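Local coordinates for cytolethal distending toxin subunit B (Escherichia coli, PDB 2F1N), which nicks DNA as the endonuclease subunit of a tripartite toxin, very probably damaging the DNA of intoxicated cells and arresting them at G2/M, at residues P173-Q176 and A177-W180. Sequence-based numbering, arbitrary orientation.
Sequences PVHQ and ALNW
The amide of Ala177 is shared between two carbonyls of the single helical turn 173-176: its N lies 3.3 Å from Pro173 O and equally far from Val174 O. Both bonds are weak and bent to about 135°, as expected for one N-H shared between an i-4 and an i-3 acceptor. One residue on, Leu178 N reaches His175 O at 3.4 Å, long and therefore weak but almost straight at 171°. Ala177 is where the chain leaves helical geometry, and beyond it the backbone extends into strand 179-183. A water spans this bend, donating to Gln176 O at 2.8 Å and to Leu178 O at 2.7 Å, and it sits in the plane of the Trp180 ring, at its edge.

The side-chain part of the contact belongs to His175 and Leu178, which run alongside each other in the same direction. Leu178 CD1 comes obliquely to the imidazole, 3.9 Å from His175 CD2. With CG anti to its carbonyl carbon (chi1 -67°), Leu178 folds its branch back against the helix end, putting CG 3.5 Å from His175 O. The polar side of the imidazole is held elsewhere, ND1 by Asp172 and NE2 by Glu119, while Phe167 of helix 156-168 and Arg137 also pack on Leu178.

This is a short helix-to-strand connection at the surface of the DNase I-like fold, leading into an inner strand of the six-stranded sheet. Carboxylates at both ring nitrogens would fix the imidazole's rotation, leaving CD2 against the Leu178 methyl CD1, and could favour its protonated form, though Arg137 nearby would work against this.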
loop_
_atom_site.group_PDB
_atom_site.type_symbol
_atom_site.label_atom_id
_atom_site.label_comp_id
_atom_site.label_asym_id
_atom_site.label_seq_id
_atom_site.Cartn_x
_atom_site.Cartn_y
_atom_site.Cartn_z
ATOM N N PRO A 173 -18.698 5.294 -15.155
ATOM C CA PRO A 173 -19.240 4.173 -14.399
ATOM C C PRO A 173 -18.250 3.014 -14.212
ATOM O O PRO A 173 -18.272 2.337 -13.188
ATOM C CB PRO A 173 -20.452 3.735 -15.267
ATOM C CG PRO A 173 -20.809 4.999 -16.018
ATOM C CD PRO A 173 -19.508 5.603 -16.354
ATOM N N VAL A 174 -17.348 2.810 -15.169
ATOM C CA VAL A 174 -16.336 1.760 -15.008
ATOM C C VAL A 174 -15.344 2.125 -13.869
ATOM O O VAL A 174 -14.981 1.259 -13.077
ATOM C CB VAL A 174 -15.566 1.493 -16.327
ATOM C CG1 VAL A 174 -14.363 0.553 -16.086
ATOM C CG2 VAL A 174 -16.555 0.889 -17.409
ATOM N N HIS A 175 -15.006 3.406 -13.739
ATOM C CA HIS A 175 -14.206 3.805 -12.563
ATOM C C HIS A 175 -14.978 3.718 -11.246
ATOM O O HIS A 175 -14.401 3.421 -10.187
ATOM C CB HIS A 175 -13.670 5.233 -12.726
ATOM C CG HIS A 175 -12.415 5.300 -13.539
ATOM N ND1 HIS A 175 -12.407 5.068 -14.896
ATOM C CD2 HIS A 175 -11.143 5.616 -13.194
ATOM C CE1 HIS A 175 -11.170 5.192 -15.352
ATOM N NE2 HIS A 175 -10.382 5.509 -14.341
ATOM N N GLN A 176 -16.282 3.981 -11.277
ATOM C CA GLN A 176 -17.054 3.891 -10.037
ATOM C C GLN A 176 -17.013 2.476 -9.476
ATOM O O GLN A 176 -17.062 2.292 -8.269
ATOM C CB GLN A 176 -18.542 4.318 -10.239
ATOM C CG GLN A 176 -18.772 5.808 -10.565
ATOM C CD GLN A 176 -20.175 6.044 -11.157
ATOM O OE1 GLN A 176 -21.131 5.410 -10.723
ATOM N NE2 GLN A 176 -20.285 6.958 -12.134
ATOM N N ALA A 177 -16.911 1.472 -10.357
ATOM C CA ALA A 177 -16.988 0.074 -9.958
ATOM C C ALA A 177 -15.674 -0.652 -9.896
ATOM O O ALA A 177 -15.648 -1.879 -9.889
ATOM C CB ALA A 177 -18.023 -0.715 -10.918
ATOM N N LEU A 178 -14.559 0.075 -9.849
ATOM C CA LEU A 178 -13.260 -0.572 -9.692
ATOM C C LEU A 178 -13.184 -1.284 -8.339
ATOM O O LEU A 178 -13.778 -0.848 -7.322
ATOM C CB LEU A 178 -12.141 0.491 -9.800
ATOM C CG LEU A 178 -11.937 1.183 -11.173
ATOM C CD1 LEU A 178 -10.920 2.383 -11.036
ATOM C CD2 LEU A 178 -11.460 0.187 -12.288
ATOM N N ASN A 179 -12.503 -2.420 -8.299
ATOM C CA ASN A 179 -12.232 -3.050 -7.021
ATOM C C ASN A 179 -10.991 -2.418 -6.445
ATOM O O ASN A 179 -9.972 -2.420 -7.098
ATOM C CB ASN A 179 -12.005 -4.547 -7.207
ATOM C CG ASN A 179 -13.277 -5.251 -7.688
ATOM O OD1 ASN A 179 -14.303 -5.143 -7.054
ATOM N ND2 ASN A 179 -13.198 -5.950 -8.820
ATOM N N TRP A 180 -11.098 -1.885 -5.235
ATOM C CA TRP A 180 -9.938 -1.202 -4.620
ATOM C C TRP A 180 -9.443 -1.898 -3.364
ATOM O O TRP A 180 -10.210 -2.595 -2.655
ATOM C CB TRP A 180 -10.246 0.267 -4.354
ATOM C CG TRP A 180 -11.570 0.605 -3.704
ATOM C CD1 TRP A 180 -12.696 1.023 -4.359
ATOM C CD2 TRP A 180 -11.895 0.619 -2.301
ATOM N NE1 TRP A 180 -13.693 1.301 -3.457
ATOM C CE2 TRP A 180 -13.235 1.086 -2.189
ATOM C CE3 TRP A 180 -11.176 0.326 -1.104
ATOM C CZ2 TRP A 180 -13.903 1.230 -0.951
ATOM C CZ3 TRP A 180 -11.843 0.486 0.142
ATOM C CH2 TRP A 180 -13.183 0.950 0.204
HETATM O O HOH W 1 -15.132 1.316 -6.461
#